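Local coordinates for muramoyltetrapeptide carboxypeptidase (Oxalobacter formigenes OXCC13, PDB 6UUK), which probably acts as a serine-type LD-carboxypeptidase of the peptidase S66 family, trimming muramoyl tetrapeptides of the bacterial cell wall, at residues L243-I248 and L274-F279; V202-K207 and P307-L312; T217-N222 and P236-G241; M225-A230 and L259-E264. All coordinates share one frame; numbering follows the deposited sequence.

Contact 1. Residues L243-I248 and L274-F279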
loop_
_atom_site.group_PDB
_atom_site.type_symbol
_atom_site.label_atom_id
_atom_site.label_comp_id
_atom_site.label_asym_id
_atom_site.label_seq_id
_atom_site.Cartn_x
_atom_site.Cartn_y
_atom_site.Cartn_z
ATOM N N LEU B 243 -15.835 -0.656 10.591
ATOM C CA LEU B 243 -14.449 -0.880 10.203
ATOM C C LEU B 243 -13.525 -0.008 11.045
ATOM O O LEU B 243 -13.779 1.189 11.217
ATOM C CB LEU B 243 -14.252 -0.578 8.717
ATOM C CG LEU B 243 -12.854 -0.786 8.132
ATOM C CD1 LEU B 243 -12.471 -2.254 8.157
ATOM C CD2 LEU B 243 -12.780 -0.237 6.718
ATOM N N PHE B 244 -12.456 -0.610 11.564
ATOM C CA PHE B 244 -11.447 0.101 12.334
ATOM C C PHE B 244 -10.074 -0.115 11.713
ATOM O O PHE B 244 -9.775 -1.192 11.188
ATOM C CB PHE B 244 -11.439 -0.346 13.807
ATOM C CG PHE B 244 -10.978 -1.763 14.015
ATOM C CD1 PHE B 244 -11.870 -2.818 13.914
ATOM C CD2 PHE B 244 -9.657 -2.039 14.329
ATOM C CE1 PHE B 244 -11.450 -4.121 14.111
ATOM C CE2 PHE B 244 -9.231 -3.339 14.525
ATOM C CZ PHE B 244 -10.129 -4.381 14.417
ATOM N N VAL B 245 -9.238 0.925 11.772
ATOM C CA VAL B 245 -7.908 0.899 11.176
ATOM C C VAL B 245 -6.910 1.546 12.126
ATOM O O VAL B 245 -7.269 2.319 13.017
ATOM C CB VAL B 245 -7.865 1.611 9.804
ATOM C CG1 VAL B 245 -8.677 0.844 8.773
ATOM C CG2 VAL B 245 -8.369 3.040 9.931
ATOM N N GLU B 246 -5.635 1.217 11.918
ATOM C CA GLU B 246 -4.534 1.806 12.668
ATOM C C GLU B 246 -3.247 1.573 11.889
ATOM O O GLU B 246 -3.185 0.714 11.006
ATOM C CB GLU B 246 -4.435 1.224 14.084
ATOM C CG GLU B 246 -4.350 -0.298 14.157
ATOM C CD GLU B 246 -2.956 -0.830 13.877
ATOM O OE1 GLU B 246 -2.844 -1.927 13.289
ATOM O OE2 GLU B 246 -1.974 -0.151 14.241
ATOM N N ASP B 247 -2.217 2.345 12.232
ATOM C CA ASP B 247 -0.933 2.247 11.547
ATOM C C ASP B 247 0.109 3.024 12.341
ATOM O O ASP B 247 -0.215 3.760 13.277
ATOM C CB ASP B 247 -1.023 2.773 10.111
ATOM C CG ASP B 247 -0.241 1.925 9.130
ATOM O OD1 ASP B 247 0.740 1.277 9.550
ATOM O OD2 ASP B 247 -0.610 1.904 7.937
ATOM N N ILE B 248 1.375 2.846 11.950
ATOM C CA ILE B 248 2.499 3.576 12.522
ATOM C C ILE B 248 3.490 3.899 11.414
ATOM O O ILE B 248 3.469 3.303 10.335
ATOM C CB ILE B 248 3.212 2.798 13.650
ATOM C CG1 ILE B 248 3.479 1.354 13.216
ATOM C CG2 ILE B 248 2.409 2.865 14.940
ATOM C CD1 ILE B 248 4.417 0.604 14.135
ATOM N N LEU B 274 -16.693 4.401 10.190
ATOM C CA LEU B 274 -15.249 4.205 10.151
ATOM C C LEU B 274 -14.661 4.654 11.480
ATOM O O LEU B 274 -14.880 5.793 11.905
ATOM C CB LEU B 274 -14.620 4.979 8.992
ATOM C CG LEU B 274 -13.093 4.942 8.905
ATOM C CD1 LEU B 274 -12.598 3.522 8.665
ATOM C CD2 LEU B 274 -12.588 5.882 7.821
ATOM N N VAL B 275 -13.920 3.762 12.133
ATOM C CA VAL B 275 -13.304 4.036 13.425
ATOM C C VAL B 275 -11.798 4.126 13.228
ATOM O O VAL B 275 -11.189 3.234 12.625
ATOM C CB VAL B 275 -13.665 2.960 14.462
ATOM C CG1 VAL B 275 -13.113 3.334 15.826
ATOM C CG2 VAL B 275 -15.172 2.778 14.529
ATOM N N LEU B 276 -11.200 5.201 13.733
ATOM C CA LEU B 276 -9.770 5.443 13.591
ATOM C C LEU B 276 -9.067 5.105 14.899
ATOM O O LEU B 276 -9.377 5.687 15.945
ATOM C CB LEU B 276 -9.498 6.894 13.195
ATOM C CG LEU B 276 -9.290 7.180 11.706
ATOM C CD1 LEU B 276 -10.454 6.660 10.879
ATOM C CD2 LEU B 276 -9.091 8.669 11.471
ATOM N N GLY B 277 -8.125 4.167 14.838
ATOM C CA GLY B 277 -7.321 3.802 15.987
ATOM C C GLY B 277 -6.139 4.728 16.167
ATOM O O GLY B 277 -6.174 5.906 15.790
ATOM N N HIS B 278 -5.069 4.192 16.747
ATOM C CA HIS B 278 -3.865 4.975 16.983
ATOM C C HIS B 278 -3.037 5.079 15.709
ATOM O O HIS B 278 -2.710 4.066 15.082
ATOM C CB HIS B 278 -3.028 4.355 18.102
ATOM C CG HIS B 278 -3.538 4.655 19.477
ATOM N ND1 HIS B 278 -3.623 5.936 19.977
ATOM C CD2 HIS B 278 -3.980 3.837 20.462
ATOM C CE1 HIS B 278 -4.102 5.896 21.207
ATOM N NE2 HIS B 278 -4.326 4.635 21.526
ATOM N N PHE B 279 -2.707 6.310 15.326
ATOM C CA PHE B 279 -1.770 6.602 14.244
ATOM C C PHE B 279 -0.658 7.437 14.872
ATOM O O PHE B 279 -0.749 8.666 14.937
ATOM C CB PHE B 279 -2.451 7.332 13.085
ATOM C CG PHE B 279 -3.420 6.479 12.314
ATOM C CD1 PHE B 279 -3.016 5.807 11.173
ATOM C CD2 PHE B 279 -4.735 6.350 12.731
ATOM C CE1 PHE B 279 -3.903 5.024 10.460
ATOM C CE2 PHE B 279 -5.628 5.567 12.024
ATOM C CZ PHE B 279 -5.211 4.903 10.886
#

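Contact 2. Residues V202-K207 and P307-L312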
loop_
_atom_site.group_PDB
_atom_site.type_symbol
_atom_site.label_atom_id
_atom_site.label_comp_id
_atom_site.label_asym_id
_atom_site.label_seq_id
_atom_site.Cartn_x
_atom_site.Cartn_y
_atom_site.Cartn_z
ATOM N N VAL B 202 -15.628 -0.832 25.263
ATOM C CA VAL B 202 -14.492 0.080 25.197
ATOM C C VAL B 202 -15.029 1.504 25.201
ATOM O O VAL B 202 -15.836 1.872 24.338
ATOM C CB VAL B 202 -13.623 -0.175 23.955
ATOM C CG1 VAL B 202 -12.397 0.725 23.972
ATOM C CG2 VAL B 202 -13.218 -1.639 23.883
ATOM N N LYS B 203 -14.584 2.302 26.169
ATOM C CA LYS B 203 -14.991 3.693 26.305
ATOM C C LYS B 203 -13.754 4.578 26.276
ATOM O O LYS B 203 -12.757 4.277 26.941
ATOM C CB LYS B 203 -15.767 3.917 27.605
ATOM C CG LYS B 203 -16.952 2.986 27.797
ATOM C CD LYS B 203 -17.573 3.172 29.172
ATOM C CE LYS B 203 -16.550 2.933 30.271
ATOM N NZ LYS B 203 -17.131 3.133 31.627
ATOM N N TRP B 204 -13.818 5.664 25.510
ATOM C CA TRP B 204 -12.706 6.596 25.420
ATOM C C TRP B 204 -13.249 8.001 25.205
ATOM O O TRP B 204 -14.438 8.200 24.947
ATOM C CB TRP B 204 -11.734 6.206 24.301
ATOM C CG TRP B 204 -12.315 6.293 22.920
ATOM C CD1 TRP B 204 -12.394 7.405 22.132
ATOM C CD2 TRP B 204 -12.882 5.221 22.158
ATOM N NE1 TRP B 204 -12.980 7.092 20.930
ATOM C CE2 TRP B 204 -13.289 5.758 20.921
ATOM C CE3 TRP B 204 -13.090 3.860 22.403
ATOM C CZ2 TRP B 204 -13.889 4.982 19.931
ATOM C CZ3 TRP B 204 -13.686 3.091 21.419
ATOM C CH2 TRP B 204 -14.079 3.654 20.199
ATOM N N VAL B 205 -12.354 8.980 25.314
ATOM C CA VAL B 205 -12.692 10.390 25.157
ATOM C C VAL B 205 -12.018 10.899 23.892
ATOM O O VAL B 205 -10.793 10.801 23.748
ATOM C CB VAL B 205 -12.265 11.214 26.381
ATOM N N SER B 206 -12.817 11.441 22.975
ATOM C CA SER B 206 -12.302 12.008 21.736
ATOM C C SER B 206 -13.244 13.111 21.283
ATOM O O SER B 206 -14.456 12.896 21.193
ATOM C CB SER B 206 -12.161 10.938 20.649
ATOM O OG SER B 206 -11.673 11.498 19.443
ATOM N N LYS B 207 -12.685 14.281 20.996
ATOM C CA LYS B 207 -13.472 15.462 20.683
ATOM C C LYS B 207 -13.771 15.544 19.187
ATOM O O LYS B 207 -13.175 14.845 18.364
ATOM C CB LYS B 207 -12.740 16.721 21.147
ATOM C CG LYS B 207 -12.330 16.695 22.611
ATOM C CD LYS B 207 -11.352 17.815 22.931
ATOM C CE LYS B 207 -11.953 19.179 22.637
ATOM N NZ LYS B 207 -13.159 19.445 23.466
ATOM N N PRO B 307 -19.987 8.068 8.686
ATOM C CA PRO B 307 -19.364 8.837 9.770
ATOM C C PRO B 307 -18.022 8.246 10.172
ATOM O O PRO B 307 -17.843 7.026 10.206
ATOM C CB PRO B 307 -20.386 8.735 10.907
ATOM C CG PRO B 307 -21.123 7.467 10.631
ATOM C CD PRO B 307 -21.202 7.366 9.134
ATOM N N VAL B 308 -17.077 9.129 10.478
ATOM C CA VAL B 308 -15.730 8.744 10.888
ATOM C C VAL B 308 -15.566 9.101 12.359
ATOM O O VAL B 308 -15.685 10.273 12.739
ATOM C CB VAL B 308 -14.658 9.429 10.029
ATOM C CG1 VAL B 308 -13.269 9.008 10.483
ATOM C CG2 VAL B 308 -14.867 9.098 8.559
ATOM N N VAL B 309 -15.291 8.094 13.184
ATOM C CA VAL B 309 -15.136 8.258 14.624
ATOM C C VAL B 309 -13.681 7.995 14.983
ATOM O O VAL B 309 -13.100 6.991 14.551
ATOM C CB VAL B 309 -16.076 7.318 15.400
ATOM C CG1 VAL B 309 -15.840 7.442 16.896
ATOM C CG2 VAL B 309 -17.526 7.621 15.057
ATOM N N THR B 310 -13.093 8.893 15.766
ATOM C CA THR B 310 -11.699 8.794 16.170
ATOM C C THR B 310 -11.598 8.531 17.667
ATOM O O THR B 310 -12.582 8.605 18.408
ATOM C CB THR B 310 -10.932 10.073 15.809
ATOM O OG1 THR B 310 -11.378 11.151 16.642
ATOM C CG2 THR B 310 -11.168 10.437 14.352
ATOM N N GLY B 311 -10.381 8.215 18.107
ATOM C CA GLY B 311 -10.096 8.008 19.510
ATOM C C GLY B 311 -10.000 6.564 19.953
ATOM O O GLY B 311 -9.776 6.318 21.144
ATOM N N LEU B 312 -10.161 5.609 19.044
ATOM C CA LEU B 312 -10.082 4.197 19.396
ATOM C C LEU B 312 -8.711 3.879 19.983
ATOM O O LEU B 312 -7.693 4.088 19.306
ATOM C CB LEU B 312 -10.343 3.328 18.168
ATOM C CG LEU B 312 -10.275 1.811 18.361
ATOM C CD1 LEU B 312 -11.401 1.322 19.260
ATOM C CD2 LEU B 312 -10.310 1.096 17.020
#

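Contact 3. Residues T217-N222 and P236-G241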
loop_
_atom_site.group_PDB
_atom_site.type_symbol
_atom_site.label_atom_id
_atom_site.label_comp_id
_atom_site.label_asym_id
_atom_site.label_seq_id
_atom_site.Cartn_x
_atom_site.Cartn_y
_atom_site.Cartn_z
ATOM N N THR B 217 -21.028 -5.616 12.065
ATOM C CA THR B 217 -19.920 -6.547 12.239
ATOM C C THR B 217 -18.611 -5.773 12.341
ATOM O O THR B 217 -18.259 -5.012 11.433
ATOM C CB THR B 217 -19.868 -7.539 11.078
ATOM O OG1 THR B 217 -21.114 -8.242 10.991
ATOM C CG2 THR B 217 -18.742 -8.541 11.285
ATOM N N LEU B 218 -17.892 -5.966 13.444
ATOM C CA LEU B 218 -16.619 -5.291 13.651
ATOM C C LEU B 218 -15.507 -6.035 12.922
ATOM O O LEU B 218 -15.385 -7.258 13.043
ATOM C CB LEU B 218 -16.302 -5.197 15.142
ATOM C CG LEU B 218 -15.055 -4.396 15.521
ATOM C CD1 LEU B 218 -15.240 -2.924 15.186
ATOM C CD2 LEU B 218 -14.726 -4.577 16.993
ATOM N N TRP B 219 -14.695 -5.294 12.173
ATOM C CA TRP B 219 -13.597 -5.891 11.425
ATOM C C TRP B 219 -12.611 -4.800 11.039
ATOM O O TRP B 219 -12.930 -3.609 11.075
ATOM C CB TRP B 219 -14.100 -6.630 10.182
ATOM C CG TRP B 219 -14.667 -5.731 9.126
ATOM C CD1 TRP B 219 -15.840 -5.037 9.183
ATOM C CD2 TRP B 219 -14.090 -5.444 7.847
ATOM N NE1 TRP B 219 -16.025 -4.326 8.021
ATOM C CE2 TRP B 219 -14.965 -4.560 7.184
ATOM C CE3 TRP B 219 -12.917 -5.843 7.199
ATOM C CZ2 TRP B 219 -14.705 -4.070 5.906
ATOM C CZ3 TRP B 219 -12.660 -5.356 5.931
ATOM C CH2 TRP B 219 -13.550 -4.480 5.298
ATOM N N GLY B 220 -11.403 -5.225 10.670
ATOM C CA GLY B 220 -10.345 -4.332 10.261
ATOM C C GLY B 220 -9.047 -4.692 10.948
ATOM O O GLY B 220 -8.842 -5.832 11.378
ATOM N N GLY B 221 -8.161 -3.704 11.050
ATOM C CA GLY B 221 -6.873 -3.906 11.682
ATOM C C GLY B 221 -5.828 -2.902 11.240
ATOM O O GLY B 221 -5.997 -1.694 11.430
ATOM N N ASN B 222 -4.741 -3.391 10.650
ATOM C CA ASN B 222 -3.674 -2.518 10.181
ATOM C C ASN B 222 -4.051 -1.913 8.835
ATOM O O ASN B 222 -4.506 -2.622 7.932
ATOM C CB ASN B 222 -2.363 -3.294 10.073
ATOM C CG ASN B 222 -1.195 -2.413 9.678
ATOM O OD1 ASN B 222 -0.862 -2.301 8.500
ATOM N ND2 ASN B 222 -0.568 -1.782 10.663
ATOM N N PRO B 236 -12.416 -9.593 3.031
ATOM C CA PRO B 236 -13.768 -9.975 3.445
ATOM C C PRO B 236 -14.810 -9.060 2.822
ATOM O O PRO B 236 -14.553 -7.890 2.531
ATOM C CB PRO B 236 -13.732 -9.828 4.971
ATOM C CG PRO B 236 -12.282 -9.879 5.327
ATOM C CD PRO B 236 -11.562 -9.244 4.179
ATOM N N ASP B 237 -16.000 -9.616 2.618
ATOM C CA ASP B 237 -17.106 -8.896 1.995
ATOM C C ASP B 237 -18.155 -8.559 3.052
ATOM O O ASP B 237 -19.292 -9.044 3.039
ATOM C CB ASP B 237 -17.696 -9.721 0.859
ATOM C CG ASP B 237 -18.645 -8.924 -0.013
ATOM O OD1 ASP B 237 -18.864 -7.718 0.247
ATOM O OD2 ASP B 237 -19.169 -9.514 -0.975
ATOM N N ILE B 238 -17.734 -7.709 3.985
ATOM C CA ILE B 238 -18.581 -7.258 5.082
ATOM C C ILE B 238 -19.475 -6.133 4.574
ATOM O O ILE B 238 -18.986 -5.115 4.072
ATOM C CB ILE B 238 -17.727 -6.797 6.274
ATOM C CG1 ILE B 238 -16.760 -7.905 6.688
ATOM C CG2 ILE B 238 -18.598 -6.400 7.460
ATOM C CD1 ILE B 238 -17.451 -9.179 7.107
ATOM N N SER B 239 -20.783 -6.316 4.704
ATOM C CA SER B 239 -21.770 -5.341 4.264
ATOM C C SER B 239 -22.414 -4.732 5.498
ATOM O O SER B 239 -23.028 -5.447 6.296
ATOM C CB SER B 239 -22.822 -5.992 3.366
ATOM O OG SER B 239 -23.853 -5.076 3.042
ATOM N N GLY B 240 -22.251 -3.424 5.666
ATOM C CA GLY B 240 -22.853 -2.736 6.794
ATOM C C GLY B 240 -22.178 -2.999 8.124
ATOM O O GLY B 240 -22.863 -3.118 9.149
ATOM N N GLY B 241 -20.848 -3.095 8.135
ATOM C CA GLY B 241 -20.104 -3.329 9.350
ATOM C C GLY B 241 -19.431 -2.067 9.873
ATOM O O GLY B 241 -19.543 -0.979 9.315
HETATM O O HOH W 1 -22.380 -6.102 9.297
#

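Contact 4. Residues M225-A230 and L259-E264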
loop_
_atom_site.group_PDB
_atom_site.type_symbol
_atom_site.label_atom_id
_atom_site.label_comp_id
_atom_site.label_asym_id
_atom_site.label_seq_id
_atom_site.Cartn_x
_atom_site.Cartn_y
_atom_site.Cartn_z
HETATM N N MSE B 225 -2.052 -3.287 5.797
HETATM C CA MSE B 225 -2.411 -4.652 5.434
HETATM C C MSE B 225 -3.808 -4.715 4.823
HETATM O O MSE B 225 -4.099 -5.594 4.014
HETATM C CB MSE B 225 -2.325 -5.568 6.655
HETATM C CG MSE B 225 -1.025 -5.426 7.427
HETATM SE SE MSE B 225 0.548 -5.627 6.291
HETATM C CE MSE B 225 1.889 -4.895 7.503
ATOM N N LEU B 226 -4.672 -3.776 5.214
ATOM C CA LEU B 226 -6.013 -3.721 4.641
ATOM C C LEU B 226 -5.987 -3.157 3.225
ATOM O O LEU B 226 -6.643 -3.692 2.325
ATOM C CB LEU B 226 -6.937 -2.896 5.536
ATOM C CG LEU B 226 -7.390 -3.574 6.829
ATOM C CD1 LEU B 226 -8.272 -2.645 7.647
ATOM C CD2 LEU B 226 -8.116 -4.874 6.523
ATOM N N ALA B 227 -5.239 -2.070 3.010
ATOM C CA ALA B 227 -5.061 -1.558 1.655
ATOM C C ALA B 227 -4.322 -2.562 0.782
ATOM O O ALA B 227 -4.531 -2.602 -0.436
ATOM C CB ALA B 227 -4.316 -0.225 1.690
ATOM N N HIS B 228 -3.456 -3.378 1.387
ATOM C CA HIS B 228 -2.825 -4.482 0.674
ATOM C C HIS B 228 -3.834 -5.541 0.246
ATOM O O HIS B 228 -3.584 -6.268 -0.722
ATOM C CB HIS B 228 -1.737 -5.108 1.553
ATOM C CG HIS B 228 -1.153 -6.368 0.997
ATOM N ND1 HIS B 228 -0.537 -6.424 -0.235
ATOM C CD2 HIS B 228 -1.087 -7.619 1.509
ATOM C CE1 HIS B 228 -0.120 -7.658 -0.458
ATOM N NE2 HIS B 228 -0.440 -8.402 0.584
HETATM N N MSE B 229 -4.967 -5.635 0.935
HETATM C CA MSE B 229 -5.993 -6.621 0.614
HETATM C C MSE B 229 -6.931 -6.153 -0.494
HETATM O O MSE B 229 -7.777 -6.914 -0.959
HETATM C CB MSE B 229 -6.810 -6.962 1.862
HETATM C CG MSE B 229 -6.102 -7.866 2.847
HETATM SE SE MSE B 229 -5.605 -9.563 2.037
HETATM C CE MSE B 229 -5.662 -10.669 3.635
ATOM N N ALA B 230 -6.783 -4.897 -0.905
ATOM C CA ALA B 230 -7.655 -4.330 -1.927
ATOM C C ALA B 230 -7.432 -5.035 -3.259
ATOM O O ALA B 230 -6.306 -5.082 -3.766
ATOM C CB ALA B 230 -7.403 -2.831 -2.063
ATOM N N LEU B 259 -6.568 5.105 2.665
ATOM C CA LEU B 259 -8.004 5.234 2.889
ATOM C C LEU B 259 -8.746 5.523 1.592
ATOM O O LEU B 259 -9.910 5.136 1.446
ATOM C CB LEU B 259 -8.284 6.329 3.919
ATOM C CG LEU B 259 -7.958 5.993 5.376
ATOM C CD1 LEU B 259 -8.188 7.201 6.270
ATOM C CD2 LEU B 259 -8.779 4.806 5.852
ATOM N N LEU B 260 -8.095 6.200 0.642
ATOM C CA LEU B 260 -8.717 6.424 -0.657
ATOM C C LEU B 260 -8.787 5.140 -1.473
ATOM O O LEU B 260 -9.727 4.958 -2.255
ATOM C CB LEU B 260 -7.961 7.504 -1.432
ATOM C CG LEU B 260 -8.241 8.950 -1.021
ATOM C CD1 LEU B 260 -7.454 9.919 -1.889
ATOM C CD2 LEU B 260 -9.731 9.248 -1.097
ATOM N N GLN B 261 -7.810 4.244 -1.309
ATOM C CA GLN B 261 -7.878 2.955 -1.989
ATOM C C GLN B 261 -9.054 2.134 -1.479
ATOM O O GLN B 261 -9.766 1.499 -2.265
ATOM C CB GLN B 261 -6.569 2.188 -1.808
ATOM C CG GLN B 261 -6.549 0.837 -2.507
ATOM C CD GLN B 261 -5.207 0.144 -2.404
ATOM O OE1 GLN B 261 -4.380 0.489 -1.561
ATOM N NE2 GLN B 261 -4.981 -0.838 -3.268
ATOM N N LEU B 262 -9.275 2.138 -0.163
ATOM C CA LEU B 262 -10.448 1.474 0.392
ATOM C C LEU B 262 -11.743 2.174 0.007
ATOM O O LEU B 262 -12.803 1.541 0.026
ATOM C CB LEU B 262 -10.338 1.391 1.914
ATOM C CG LEU B 262 -9.075 0.718 2.455
ATOM C CD1 LEU B 262 -9.087 0.682 3.975
ATOM C CD2 LEU B 262 -8.921 -0.683 1.881
ATOM N N ASP B 263 -11.685 3.462 -0.338
ATOM C CA ASP B 263 -12.888 4.161 -0.771
ATOM C C ASP B 263 -13.142 3.968 -2.263
ATOM O O ASP B 263 -14.283 3.731 -2.674
ATOM C CB ASP B 263 -12.785 5.645 -0.424
ATOM C CG ASP B 263 -13.988 6.438 -0.895
ATOM O OD1 ASP B 263 -15.099 6.221 -0.361
ATOM O OD2 ASP B 263 -13.821 7.283 -1.799
ATOM N N GLU B 264 -12.093 4.055 -3.084
ATOM C CA GLU B 264 -12.255 3.841 -4.519
ATOM C C GLU B 264 -12.613 2.393 -4.835
ATOM O O GLU B 264 -13.372 2.135 -5.777
ATOM C CB GLU B 264 -10.982 4.250 -5.262
ATOM C CG GLU B 264 -10.703 5.744 -5.226
ATOM C CD GLU B 264 -11.731 6.548 -5.999
ATOM O OE1 GLU B 264 -12.341 5.992 -6.936
ATOM O OE2 GLU B 264 -11.932 7.735 -5.669
#

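Contact 1. Residues L243-I248 and L274-F279
Phe-279 and Val-245 are brought together by their first torsions. In Phe-279, CG lies beside the backbone N and opposite the carbonyl carbon (chi1 -70°), which swings the ring back toward strand 243-248. In Val-245, chi1 of -67° places CG2 between the backbone N and the carbonyl carbon. From there the methyl meets the ring at its edge, in the ring plane, with Val-245 CG2 3.8 Å from Phe-279 CZ. The backbone of the first strand then passes over one ring face. Glu-246 CA makes a CH-pi contact there, 4.0 Å from the centroid of the Phe-279 ring. Asp-247 CB follows, 3.7 Å from Phe-279 CE1.

The strands run parallel and share a ladder of backbone bonds. Val-275 N donates to Leu-243 O at 2.7 Å. Val-245 N donates to Val-275 O, and Gly-277 N to Val-245 O. Beyond Gly-277 the ladder loosens, and the bond from Asp-247 N to His-278 O is weak at 3.4 Å.

Glu-246 is predicted to belong to the charge relay. Its carboxylate has weak hydrogen bonds to His-316, the other predicted relay residue, and to Asn-222. Asp-247 OD2 is bonded to Thr-224.

The pair forms the two strands of a beta-alpha-beta crossover through helix 252-264. Strand 213-222 borders it on one side and strand 308-310 on the other. Helix 223-228 packs on Val-245 and Phe-279, and helix 293-303 on Leu-274 and Leu-276.

Contact 2. Residues V202-K207 and P307-L312
Trp-204 lays its indole against the turn at Gly-311 and Leu-312. Its chi1 of 65° sets CG between the backbone N and the carbonyl carbon, which turns one indole face to Gly-311 and Leu-312 and brings NE1 to Thr-310. Leu-312 CA lies over the middle of the six-membered ring, 3.9 Å from that centroid, in a CH-pi contact. Gly-311 O sits over the same face but toward the rim, 3.0 Å from Trp-204 CD1, which is tight. In Leu-312, CG opposite the backbone N (chi1 179°) carries CD1 to the far end of the indole, 3.6 Å from Trp-204 CZ3.

Trp-204 NE1 donates to Thr-310 O at 3.0 Å. The bond is bent, and the acceptor lies 20° out of the indole plane. Nearby, the hydroxyls Ser-206 OG and Thr-310 OG1 are hydrogen-bonded at 2.8 Å. Asn-209 ND2 is a further partner of both, though its bond to Ser-206 is weak.

Strands 200-205 and 308-310 are the two outermost strands of one mixed sheet. The bonds between segments 202-207 and 307-312 all involve side chains, not a strand-to-strand ladder. The link is therefore one aromatic face, one indole N-H and a pair of hydroxyls, and the indole N-H is satisfied by a main-chain carbonyl.

Contact 3. Residues T217-N222 and P236-G241
Thr-217 and Gly-241 bring the two backbones closest, with their CA atoms 4.3 Å apart. Segment 217-222 is an extended strand. Segment 236-241 is an irregular loop that leads into strand 242-248, the next strand of the sheet. It turns at Gly-240, where phi is positive (74°). Gly-241 CA comes within 3.3 Å of Thr-217 O. A water bridges the backbones nearby: it accepts from Thr-217 N (3.1 Å) and donates to Ser-239 O (3.1 Å).

Among the side chains, Trp-219 and Ile-238 do most of the work. The two run alongside each other, pointing opposite ways. Ile-238 CG1 stands almost straight above the five-membered ring of Trp-219, 3.7 Å from its centroid, in a CH-pi contact. Chi1 of -55° sets this branch beside the backbone N of Ile-238 and turns CG2 to the other side. CG2 then reaches the nitrogen end of the indole, 3.4 Å from Trp-219 NE1. Pro-236 touches the benzo side more loosely, with Pro-236 CD 4.4 Å from Trp-219 CZ3. Met-159 and Leu-162 of helix 155-163 also pack on Trp-219.

Gln-271 serves two polar groups here. Its OE1 accepts from Trp-219 NE1, and its NE2 donates to Ile-238 O. One amide thus fixes the indole and the loop together. The direct contact between the segments is mainly apolar, and its polar links run through Gln-271 and the water.

Contact 4. Residues M225-A230 and L259-E264
Gln-261 presses its side-chain amide against Ala-227 and Ala-230. OE1 of Gln-261 lies 3.3 Å from Ala-227 CB, and NE2 of Gln-261 lies 3.4 Å from Ala-230 CB. Ala-227 O is near both amide ends but bonds neither within the chain. It accepts a weak bond from Gln-261 NE2 of the second subunit. Alongside, Leu-262 CD2 packs 3.8 Å from Leu-226 O and 4.0 Å from Ala-227 CA.

The torsions explain the reach. Gln-261 has CG opposite the backbone N (chi1 -179°), and the chain stays extended beyond it. The amide is thereby carried from helix 252-264 across to Ala-227 and Ala-230. Helix 223-228 is held at its start by Asn-222, whose OD1 caps Met-225 N. Leu-223 of helix 223-228 packs on Leu-262, and Met-159 of helix 155-163 backs Leu-226.

The amide finds its stronger polar partner in the other chain. Gln-261 NE2 donates to Ala-230 O of the second subunit, and Ala-230 O here accepts from Gln-261 of that subunit. Glu-264 OE1 also accepts from Trp-234 NE1 of the second subunit. Within the chain the contact is held by packing, while its amide NE2 is satisfied by reciprocal bonds to Ala-230 O across the dimer interface.

From the N terminus, segment 202-207 comes first, but contact 2 closes last, at 307-312. Its long loop contains the other three contacts. Contact 3 opens at 217 and closes at 241, just before contact 1 opens at 243, so these two follow in series. Contact 4 opens at 225, inside contact 3, and closes at 264, inside contact 1, so it crosses both. Contact 1 closes at 279. Contacts 1, 2 and 3 all reach the same mixed sheet: contact 3 at strand 213-222, contact 1 at its parallel pair, contact 2 at its two edges. Contact 4 joins two helices beside it, and Leu-226 touches both contact 1 and contact 3.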